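Local coordinates for ABC transporter substrate-binding protein (Rhizobium radiobacter, PDB 6TFX) that binds the opine mannopinic acid as the solute-binding protein of an ABC transporter, probably delivering it to the membrane components for import, at residues S294-G302 and F389-Y400; F214-N225 and T463-W472. All blocks are in the same frame, centred on the assembly; numbering follows the deposited sequence.

How the contacts relate
The two contacts illustrate how a solute-binding protein joins distant parts of its chain by different means on opposite sides of its centre. Both are largely buried, but contact 1 lies about 12 Å and contact 2 about 22 Å from the chain's centre, measured between centres, so contact 2 is the more peripheral. Along the chain 294-302 with 389-400 is nested inside the loop closed by 214-225 with 463-472. Contact 1 packs an irregular loop on a helix, with backbone bonds at the helix start and a tyrosine hydroxyl hydrogen bond at its end. Contact 2 joins two antiparallel strands, its regular backbone pairing flanked by ring contacts. Strand 454-467 of contact 2 shares a mixed sheet with strand 289-291, which precedes the loop of contact 1.

Contact 1: residues S294-G302 and F389-Y400; sequences SVIPSNNLG and FPIADYYLTQFY
In this family 5 solute-binding protein, the loop after strand 289-291 lies along helix 392-400, where P297 meets Y395 and L301 meets the turn that leads into the helix. A single backbone bridge fixes the helix start: L301 N donates almost straight to P390 O (2.9 Å, N-H...O 177°), while A392 N donates to L301 O. The rotation of the N300 amide is set in part by ND2, which donates to P297 O at 3.0 Å within the loop, the acceptor close to the amide plane. N300 OD1 and F389 O both lie 2.7 Å from a water that accepts the N-H of Y395, but which of them takes a proton of that water is not settled.

Farther along, P297 CD lies over one face of the Y395 ring, 3.5 Å from its centroid, in a CH-pi contact, while F399 covers the opposite face and A386 O receives the Y395 hydroxyl. I296 divides its branches: CG2 meets L396 CD2 at 3.7 Å, whereas CD1, carried by a CG1 set between backbone N and carbonyl carbon (chi1 75°), reaches A392 CB at 3.5 Å. At the far end Y400 OH donates to V295 O (2.8 Å) in the carbonyl plane, on a lone pair. The Y400 side chain lies about 4 Å from that of C418, a magnesium ligand.

The chemistry implies a loop fastened at both helix ends by hydrogen bonds, with apolar packing between and the hydroxyl end of Y400 held beside the metal site.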
loop_
_atom_site.group_PDB
_atom_site.type_symbol
_atom_site.label_atom_id
_atom_site.label_comp_id
_atom_site.label_asym_id
_atom_site.label_seq_id
_atom_site.Cartn_x
_atom_site.Cartn_y
_atom_site.Cartn_z
ATOM N N SER A 294 -6.700 2.943 -17.037
ATOM C CA SER A 294 -7.875 2.744 -16.186
ATOM C C SER A 294 -7.598 3.296 -14.804
ATOM O O SER A 294 -6.525 3.902 -14.571
ATOM C CB SER A 294 -8.312 1.276 -16.134
ATOM O OG SER A 294 -9.612 1.197 -15.553
ATOM N N VAL A 295 -8.540 3.088 -13.877
ATOM C CA VAL A 295 -8.485 3.659 -12.546
ATOM C C VAL A 295 -8.089 2.662 -11.455
ATOM O O VAL A 295 -8.216 2.966 -10.266
ATOM C CB VAL A 295 -9.821 4.369 -12.217
ATOM C CG1 VAL A 295 -10.004 5.610 -13.097
ATOM C CG2 VAL A 295 -11.009 3.402 -12.367
ATOM N N ILE A 296 -7.581 1.499 -11.857
ATOM C CA ILE A 296 -7.021 0.489 -10.972
ATOM C C ILE A 296 -5.686 0.040 -11.579
ATOM O O ILE A 296 -5.497 0.171 -12.792
ATOM C CB ILE A 296 -7.982 -0.698 -10.700
ATOM C CG1 ILE A 296 -8.074 -1.660 -11.911
ATOM C CG2 ILE A 296 -9.366 -0.200 -10.224
ATOM C CD1 ILE A 296 -8.971 -2.868 -11.612
ATOM N N PRO A 297 -4.751 -0.479 -10.763
ATOM C CA PRO A 297 -3.435 -0.877 -11.317
ATOM C C PRO A 297 -3.557 -1.964 -12.391
ATOM O O PRO A 297 -4.474 -2.791 -12.345
ATOM C CB PRO A 297 -2.664 -1.374 -10.093
ATOM C CG PRO A 297 -3.291 -0.612 -8.916
ATOM C CD PRO A 297 -4.784 -0.643 -9.289
ATOM N N SER A 298 -2.633 -1.958 -13.365
ATOM C CA SER A 298 -2.734 -2.878 -14.515
ATOM C C SER A 298 -2.681 -4.341 -14.102
ATOM O O SER A 298 -3.247 -5.199 -14.793
ATOM C CB SER A 298 -1.673 -2.568 -15.566
ATOM O OG SER A 298 -0.389 -2.830 -15.027
ATOM N N ASN A 299 -1.998 -4.622 -12.974
ATOM C CA ASN A 299 -1.859 -5.981 -12.469
ATOM C C ASN A 299 -3.049 -6.181 -11.514
ATOM O O ASN A 299 -2.916 -6.042 -10.287
ATOM C CB ASN A 299 -0.500 -6.106 -11.755
ATOM C CG ASN A 299 -0.390 -7.097 -10.624
ATOM O OD1 ASN A 299 -0.132 -6.726 -9.460
ATOM N ND2 ASN A 299 -0.591 -8.366 -10.937
ATOM N N ASN A 300 -4.225 -6.316 -12.098
ATOM C CA ASN A 300 -5.443 -6.671 -11.406
ATOM C C ASN A 300 -6.236 -7.612 -12.262
ATOM O O ASN A 300 -6.521 -7.289 -13.422
ATOM C CB ASN A 300 -6.333 -5.470 -11.124
ATOM C CG ASN A 300 -6.105 -4.885 -9.775
ATOM O OD1 ASN A 300 -6.691 -5.314 -8.796
ATOM N ND2 ASN A 300 -5.261 -3.885 -9.704
ATOM N N LEU A 301 -6.739 -8.686 -11.644
ATOM C CA LEU A 301 -7.733 -9.513 -12.326
ATOM C C LEU A 301 -8.940 -8.557 -12.470
ATOM O O LEU A 301 -9.336 -7.927 -11.475
ATOM C CB LEU A 301 -8.137 -10.711 -11.433
ATOM C CG LEU A 301 -9.387 -11.476 -11.858
ATOM C CD1 LEU A 301 -9.165 -12.149 -13.179
ATOM C CD2 LEU A 301 -9.769 -12.547 -10.822
ATOM N N GLY A 302 -9.461 -8.427 -13.695
ATOM C CA GLY A 302 -10.572 -7.524 -13.982
ATOM C C GLY A 302 -10.165 -6.161 -14.537
ATOM O O GLY A 302 -11.022 -5.337 -14.878
ATOM N N PHE A 389 -4.322 -5.888 -3.143
ATOM C CA PHE A 389 -4.259 -7.268 -3.679
ATOM C C PHE A 389 -4.734 -7.243 -5.145
ATOM O O PHE A 389 -5.660 -6.490 -5.466
ATOM C CB PHE A 389 -5.141 -8.233 -2.872
ATOM C CG PHE A 389 -4.724 -8.419 -1.437
ATOM C CD1 PHE A 389 -3.397 -8.681 -1.110
ATOM C CD2 PHE A 389 -5.662 -8.366 -0.412
ATOM C CE1 PHE A 389 -3.011 -8.865 0.227
ATOM C CE2 PHE A 389 -5.274 -8.539 0.925
ATOM C CZ PHE A 389 -3.951 -8.791 1.233
ATOM N N PRO A 390 -4.153 -8.095 -6.016
ATOM C CA PRO A 390 -4.430 -7.985 -7.457
ATOM C C PRO A 390 -5.735 -8.595 -7.965
ATOM O O PRO A 390 -5.738 -9.362 -8.956
ATOM C CB PRO A 390 -3.218 -8.670 -8.105
ATOM C CG PRO A 390 -2.785 -9.694 -7.076
ATOM C CD PRO A 390 -3.001 -8.985 -5.747
ATOM N N ILE A 391 -6.845 -8.201 -7.331
ATOM C CA ILE A 391 -8.195 -8.548 -7.761
ATOM C C ILE A 391 -8.921 -7.208 -7.736
ATOM O O ILE A 391 -8.828 -6.496 -6.740
ATOM C CB ILE A 391 -8.855 -9.595 -6.849
ATOM C CG1 ILE A 391 -8.106 -10.956 -6.945
ATOM C CG2 ILE A 391 -10.329 -9.752 -7.228
ATOM C CD1 ILE A 391 -8.592 -11.998 -5.969
ATOM N N ALA A 392 -9.597 -6.842 -8.849
ATOM C CA ALA A 392 -10.225 -5.511 -8.962
ATOM C C ALA A 392 -11.101 -5.121 -7.797
ATOM O O ALA A 392 -11.197 -3.918 -7.479
ATOM C CB ALA A 392 -10.998 -5.394 -10.267
ATOM N N ASP A 393 -11.764 -6.104 -7.151
ATOM C CA ASP A 393 -12.654 -5.804 -6.019
ATOM C C ASP A 393 -11.979 -4.958 -4.941
ATOM O O ASP A 393 -12.634 -4.095 -4.341
ATOM C CB ASP A 393 -13.166 -7.102 -5.347
ATOM C CG ASP A 393 -14.034 -6.780 -4.136
ATOM O OD1 ASP A 393 -15.024 -6.025 -4.297
ATOM O OD2 ASP A 393 -13.708 -7.256 -3.022
ATOM N N TYR A 394 -10.680 -5.191 -4.685
ATOM C CA TYR A 394 -10.020 -4.449 -3.602
ATOM C C TYR A 394 -9.854 -2.984 -3.952
ATOM O O TYR A 394 -10.350 -2.125 -3.219
ATOM C CB TYR A 394 -8.679 -5.113 -3.224
ATOM C CG TYR A 394 -8.944 -6.451 -2.557
ATOM C CD1 TYR A 394 -9.324 -6.515 -1.222
ATOM C CD2 TYR A 394 -8.964 -7.629 -3.299
ATOM C CE1 TYR A 394 -9.652 -7.726 -0.616
ATOM C CE2 TYR A 394 -9.294 -8.855 -2.703
ATOM C CZ TYR A 394 -9.663 -8.888 -1.365
ATOM O OH TYR A 394 -10.010 -10.056 -0.739
ATOM N N TYR A 395 -9.188 -2.685 -5.064
ATOM C CA TYR A 395 -9.009 -1.260 -5.404
ATOM C C TYR A 395 -10.356 -0.598 -5.621
ATOM O O TYR A 395 -10.585 0.516 -5.152
ATOM C CB TYR A 395 -8.164 -1.126 -6.677
ATOM C CG TYR A 395 -7.180 0.023 -6.607
ATOM C CD1 TYR A 395 -5.927 -0.144 -6.024
ATOM C CD2 TYR A 395 -7.489 1.270 -7.150
ATOM C CE1 TYR A 395 -4.994 0.897 -5.995
ATOM C CE2 TYR A 395 -6.561 2.321 -7.120
ATOM C CZ TYR A 395 -5.313 2.127 -6.542
ATOM O OH TYR A 395 -4.398 3.168 -6.494
ATOM N N LEU A 396 -11.287 -1.287 -6.322
ATOM C CA LEU A 396 -12.578 -0.656 -6.598
ATOM C C LEU A 396 -13.365 -0.361 -5.324
ATOM O O LEU A 396 -13.937 0.717 -5.184
ATOM C CB LEU A 396 -13.426 -1.531 -7.539
ATOM C CG LEU A 396 -12.905 -1.625 -8.956
ATOM C CD1 LEU A 396 -13.679 -2.701 -9.716
ATOM C CD2 LEU A 396 -13.012 -0.255 -9.710
ATOM N N THR A 397 -13.454 -1.344 -4.424
ATOM C CA THR A 397 -14.245 -1.123 -3.217
ATOM C C THR A 397 -13.619 -0.016 -2.370
ATOM O O THR A 397 -14.335 0.855 -1.871
ATOM C CB THR A 397 -14.375 -2.430 -2.410
ATOM O OG1 THR A 397 -15.085 -3.393 -3.211
ATOM C CG2 THR A 397 -15.080 -2.210 -1.076
ATOM N N GLN A 398 -12.301 -0.078 -2.165
ATOM C CA GLN A 398 -11.669 0.876 -1.239
ATOM C C GLN A 398 -11.635 2.318 -1.728
ATOM O O GLN A 398 -11.803 3.252 -0.929
ATOM C CB GLN A 398 -10.251 0.374 -0.914
ATOM C CG GLN A 398 -10.309 -0.991 -0.180
ATOM C CD GLN A 398 -8.942 -1.474 0.209
ATOM O OE1 GLN A 398 -8.048 -0.692 0.490
ATOM N NE2 GLN A 398 -8.777 -2.788 0.270
ATOM N N PHE A 399 -11.381 2.501 -3.024
ATOM C CA PHE A 399 -11.252 3.859 -3.562
ATOM C C PHE A 399 -12.540 4.416 -4.168
ATOM O O PHE A 399 -12.647 5.657 -4.277
ATOM C CB PHE A 399 -10.183 3.868 -4.653
ATOM C CG PHE A 399 -8.784 3.815 -4.120
ATOM C CD1 PHE A 399 -8.116 4.992 -3.759
ATOM C CD2 PHE A 399 -8.142 2.594 -3.929
ATOM C CE1 PHE A 399 -6.810 4.945 -3.250
ATOM C CE2 PHE A 399 -6.847 2.540 -3.377
ATOM C CZ PHE A 399 -6.177 3.720 -3.073
ATOM N N TYR A 400 -13.475 3.559 -4.622
ATOM C CA TYR A 400 -14.606 4.065 -5.380
ATOM C C TYR A 400 -16.015 3.654 -4.922
ATOM O O TYR A 400 -16.967 4.241 -5.443
ATOM C CB TYR A 400 -14.435 3.702 -6.874
ATOM C CG TYR A 400 -13.072 4.072 -7.422
ATOM C CD1 TYR A 400 -12.629 5.398 -7.419
ATOM C CD2 TYR A 400 -12.206 3.094 -7.918
ATOM C CE1 TYR A 400 -11.362 5.737 -7.894
ATOM C CE2 TYR A 400 -10.938 3.424 -8.392
ATOM C CZ TYR A 400 -10.505 4.740 -8.341
ATOM O OH TYR A 400 -9.254 5.071 -8.807
HETATM O O HOH W 1 -6.763 -4.166 -6.332
#

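Contact 2: residues F214-N225 and T463-W472; sequences FESGELDVEQGN and TWARKNKLGW
Strand 221-223 pairs antiparallel with the end of strand 454-467 in the large mixed sheet of this periplasmic binding protein fold, V221 facing R466, E222 facing A465 and Q223 facing W464. Backbone bonds come first. E222 and A465 form the hydrogen-bonded pair, E222 N giving to A465 O and A465 N to E222 O at 2.8 Å; K467 N to D220 O and G224 N to T463 O continue the pairing on either side.

Ring contacts form the second group. Q223 lies over one face of W464, its CB 3.7 Å from the centroid of the six-membered ring and 6° off the normal. With CG anti to the backbone N (chi1 -174°) and the chain extended, its amide continues over the indole, the two planes 10° apart, and OE1 accepts from A11 N. K467 CE stands over the F214 face, 4.0 Å from the ring centroid, and NZ makes an off-centre cation-pi contact while it also bonds to N240.

Apolar contacts form the third. V221 CG1 approaches the W464 edge, near the ring plane, and CG2 presses on CD2 of L470, which closes the type I turn from K467 and starts strand 470-471; at 3.3 Å the two carbons are tighter than usual. One side-chain hydrogen bond remains, past the end of strand 221-223: T463 OG1 donates to N225 O at 2.7 Å from above the carbonyl plane.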
loop_
_atom_site.group_PDB
_atom_site.type_symbol
_atom_site.label_atom_id
_atom_site.label_comp_id
_atom_site.label_asym_id
_atom_site.label_seq_id
_atom_site.Cartn_x
_atom_site.Cartn_y
_atom_site.Cartn_z
ATOM N N PHE A 214 24.382 6.882 1.203
ATOM C CA PHE A 214 24.603 5.626 0.483
ATOM C C PHE A 214 25.976 5.590 -0.213
ATOM O O PHE A 214 26.672 4.573 -0.135
ATOM C CB PHE A 214 23.468 5.389 -0.530
ATOM C CG PHE A 214 23.551 4.069 -1.251
ATOM C CD1 PHE A 214 23.176 2.890 -0.619
ATOM C CD2 PHE A 214 24.054 3.997 -2.550
ATOM C CE1 PHE A 214 23.259 1.670 -1.285
ATOM C CE2 PHE A 214 24.109 2.774 -3.225
ATOM C CZ PHE A 214 23.713 1.621 -2.586
ATOM N N GLU A 215 26.366 6.679 -0.892
ATOM C CA GLU A 215 27.657 6.703 -1.596
ATOM C C GLU A 215 28.850 6.734 -0.641
ATOM O O GLU A 215 29.897 6.188 -0.986
ATOM C CB GLU A 215 27.739 7.818 -2.659
ATOM C CG GLU A 215 27.671 9.250 -2.163
ATOM C CD GLU A 215 27.536 10.271 -3.279
ATOM O OE1 GLU A 215 28.556 10.911 -3.629
ATOM O OE2 GLU A 215 26.412 10.429 -3.807
ATOM N N SER A 216 28.681 7.313 0.568
ATOM C CA SER A 216 29.736 7.383 1.588
ATOM C C SER A 216 29.920 6.068 2.371
ATOM O O SER A 216 30.825 5.975 3.203
ATOM C CB SER A 216 29.472 8.538 2.551
ATOM O OG SER A 216 28.328 8.284 3.347
ATOM N N GLY A 217 29.067 5.084 2.107
ATOM C CA GLY A 217 29.105 3.783 2.764
ATOM C C GLY A 217 28.387 3.721 4.098
ATOM O O GLY A 217 28.568 2.758 4.842
ATOM N N GLU A 218 27.569 4.738 4.427
ATOM C CA GLU A 218 26.809 4.745 5.688
ATOM C C GLU A 218 25.593 3.804 5.588
ATOM O O GLU A 218 25.088 3.340 6.612
ATOM C CB GLU A 218 26.273 6.151 6.012
ATOM C CG GLU A 218 27.316 7.179 6.405
ATOM C CD GLU A 218 26.787 8.598 6.481
ATOM O OE1 GLU A 218 25.627 8.792 6.918
ATOM O OE2 GLU A 218 27.542 9.522 6.098
ATOM N N LEU A 219 25.091 3.582 4.363
ATOM C CA LEU A 219 23.905 2.748 4.141
ATOM C C LEU A 219 24.218 1.556 3.275
ATOM O O LEU A 219 24.920 1.679 2.269
ATOM C CB LEU A 219 22.760 3.555 3.455
ATOM C CG LEU A 219 22.275 4.850 4.111
ATOM C CD1 LEU A 219 21.305 5.600 3.189
ATOM C CD2 LEU A 219 21.638 4.581 5.462
ATOM N N ASP A 220 23.636 0.413 3.616
ATOM C CA ASP A 220 23.749 -0.774 2.780
ATOM C C ASP A 220 22.605 -0.793 1.758
ATOM O O ASP A 220 22.704 -1.446 0.715
ATOM C CB ASP A 220 23.679 -2.022 3.654
ATOM C CG ASP A 220 24.769 -2.016 4.710
ATOM O OD1 ASP A 220 25.966 -2.053 4.327
ATOM O OD2 ASP A 220 24.426 -1.953 5.925
ATOM N N VAL A 221 21.497 -0.125 2.095
ATOM C CA VAL A 221 20.299 -0.059 1.247
ATOM C C VAL A 221 19.764 1.351 1.290
ATOM O O VAL A 221 19.707 1.951 2.361
ATOM C CB VAL A 221 19.196 -1.034 1.768
ATOM C CG1 VAL A 221 17.882 -0.901 0.978
ATOM C CG2 VAL A 221 19.675 -2.469 1.753
ATOM N N GLU A 222 19.289 1.856 0.145
ATOM C CA GLU A 222 18.624 3.152 0.142
ATOM C C GLU A 222 17.430 3.141 -0.783
ATOM O O GLU A 222 17.478 2.536 -1.864
ATOM C CB GLU A 222 19.566 4.315 -0.189
ATOM C CG GLU A 222 19.952 4.414 -1.657
ATOM C CD GLU A 222 20.262 5.800 -2.192
ATOM O OE1 GLU A 222 20.974 5.878 -3.215
ATOM O OE2 GLU A 222 19.793 6.801 -1.607
ATOM N N GLN A 223 16.351 3.770 -0.344
ATOM C CA GLN A 223 15.182 3.923 -1.203
ATOM C C GLN A 223 15.553 4.902 -2.315
ATOM O O GLN A 223 16.244 5.910 -2.076
ATOM C CB GLN A 223 14.001 4.466 -0.398
ATOM C CG GLN A 223 12.700 4.524 -1.204
ATOM C CD GLN A 223 11.502 4.793 -0.345
ATOM O OE1 GLN A 223 11.593 4.934 0.887
ATOM N NE2 GLN A 223 10.318 4.847 -0.985
ATOM N N GLY A 224 15.092 4.601 -3.512
ATOM C CA GLY A 224 15.352 5.453 -4.652
ATOM C C GLY A 224 14.153 6.312 -4.944
ATOM O O GLY A 224 13.361 6.619 -4.048
ATOM N N ASN A 225 14.013 6.708 -6.201
ATOM C CA ASN A 225 12.824 7.442 -6.617
ATOM C C ASN A 225 12.416 6.943 -8.012
ATOM O O ASN A 225 12.951 5.929 -8.493
ATOM C CB ASN A 225 13.035 8.957 -6.548
ATOM C CG ASN A 225 14.022 9.496 -7.546
ATOM O OD1 ASN A 225 14.379 8.839 -8.537
ATOM N ND2 ASN A 225 14.454 10.738 -7.326
ATOM N N THR A 463 11.525 1.372 -6.117
ATOM C CA THR A 463 12.927 1.402 -6.562
ATOM C C THR A 463 13.811 1.513 -5.333
ATOM O O THR A 463 13.627 2.417 -4.525
ATOM C CB THR A 463 13.197 2.585 -7.509
ATOM O OG1 THR A 463 12.723 3.778 -6.892
ATOM C CG2 THR A 463 12.547 2.413 -8.868
ATOM N N TRP A 464 14.763 0.588 -5.192
ATOM C CA TRP A 464 15.668 0.577 -4.040
ATOM C C TRP A 464 17.046 0.138 -4.482
ATOM O O TRP A 464 17.152 -0.736 -5.343
ATOM C CB TRP A 464 15.123 -0.403 -2.974
ATOM C CG TRP A 464 13.846 0.053 -2.310
ATOM C CD1 TRP A 464 12.580 0.039 -2.836
ATOM C CD2 TRP A 464 13.711 0.503 -0.964
ATOM N NE1 TRP A 464 11.683 0.544 -1.923
ATOM C CE2 TRP A 464 12.342 0.810 -0.755
ATOM C CE3 TRP A 464 14.606 0.640 0.107
ATOM C CZ2 TRP A 464 11.855 1.252 0.476
ATOM C CZ3 TRP A 464 14.126 1.113 1.320
ATOM C CH2 TRP A 464 12.763 1.401 1.496
ATOM N N ALA A 465 18.098 0.772 -3.936
ATOM C CA ALA A 465 19.466 0.405 -4.299
ATOM C C ALA A 465 20.122 -0.309 -3.118
ATOM O O ALA A 465 19.804 -0.028 -1.963
ATOM C CB ALA A 465 20.272 1.644 -4.641
ATOM N N ARG A 466 21.008 -1.241 -3.412
ATOM C CA ARG A 466 21.733 -1.958 -2.369
ATOM C C ARG A 466 23.130 -2.221 -2.882
ATOM O O ARG A 466 23.383 -2.129 -4.089
ATOM C CB ARG A 466 21.060 -3.293 -2.021
ATOM C CG ARG A 466 21.043 -4.306 -3.167
ATOM C CD ARG A 466 20.539 -5.639 -2.689
ATOM N NE ARG A 466 20.127 -6.491 -3.803
ATOM C CZ ARG A 466 20.902 -7.411 -4.367
ATOM N NH1 ARG A 466 22.151 -7.581 -3.954
ATOM N NH2 ARG A 466 20.442 -8.151 -5.364
ATOM N N LYS A 467 24.030 -2.548 -1.972
ATOM C CA LYS A 467 25.379 -2.936 -2.342
ATOM C C LYS A 467 25.315 -4.428 -2.713
ATOM O O LYS A 467 24.521 -5.155 -2.105
ATOM C CB LYS A 467 26.334 -2.672 -1.163
ATOM C CG LYS A 467 26.509 -1.174 -0.823
ATOM C CD LYS A 467 27.295 -0.433 -1.906
ATOM C CE LYS A 467 27.261 1.063 -1.710
ATOM N NZ LYS A 467 27.885 1.770 -2.854
ATOM N N ASN A 468 26.118 -4.895 -3.706
ATOM C CA ASN A 468 26.036 -6.309 -4.097
ATOM C C ASN A 468 26.567 -7.281 -3.017
ATOM O O ASN A 468 26.441 -8.493 -3.190
ATOM C CB ASN A 468 26.679 -6.586 -5.465
ATOM C CG ASN A 468 28.161 -6.358 -5.543
ATOM O OD1 ASN A 468 28.821 -5.938 -4.581
ATOM N ND2 ASN A 468 28.714 -6.618 -6.714
ATOM N N LYS A 469 27.129 -6.755 -1.903
ATOM C CA LYS A 469 27.574 -7.575 -0.772
ATOM C C LYS A 469 26.341 -8.058 0.023
ATOM O O LYS A 469 26.469 -8.946 0.858
ATOM C CB LYS A 469 28.532 -6.790 0.143
ATOM C CG LYS A 469 27.938 -5.562 0.836
ATOM C CD LYS A 469 28.982 -4.882 1.724
ATOM C CE LYS A 469 28.618 -3.454 2.052
ATOM N NZ LYS A 469 29.808 -2.676 2.492
ATOM N N LEU A 470 25.168 -7.432 -0.187
ATOM C CA LEU A 470 23.970 -7.829 0.556
ATOM C C LEU A 470 23.204 -8.850 -0.276
ATOM O O LEU A 470 23.008 -8.626 -1.462
ATOM C CB LEU A 470 23.089 -6.584 0.803
ATOM C CG LEU A 470 21.703 -6.833 1.473
ATOM C CD1 LEU A 470 21.845 -7.477 2.855
ATOM C CD2 LEU A 470 20.952 -5.552 1.615
ATOM N N GLY A 471 22.808 -9.965 0.341
ATOM C CA GLY A 471 21.999 -10.987 -0.308
ATOM C C GLY A 471 20.645 -11.086 0.372
ATOM O O GLY A 471 20.572 -11.134 1.612
ATOM N N TRP A 472 19.544 -11.079 -0.408
ATOM C CA TRP A 472 18.225 -11.178 0.210
ATOM C C TRP A 472 17.912 -12.593 0.709
ATOM O O TRP A 472 17.126 -12.747 1.642
ATOM C CB TRP A 472 17.113 -10.762 -0.762
ATOM C CG TRP A 472 17.215 -9.362 -1.298
ATOM C CD1 TRP A 472 17.251 -8.995 -2.610
ATOM C CD2 TRP A 472 17.207 -8.141 -0.538
ATOM N NE1 TRP A 472 17.298 -7.622 -2.720
ATOM C CE2 TRP A 472 17.261 -7.070 -1.464
ATOM C CE3 TRP A 472 17.150 -7.844 0.837
ATOM C CZ2 TRP A 472 17.289 -5.726 -1.056
ATOM C CZ3 TRP A 472 17.206 -6.510 1.239
ATOM C CH2 TRP A 472 17.283 -5.473 0.296
HETATM O O HOH W 2 10.407 3.081 -4.002
#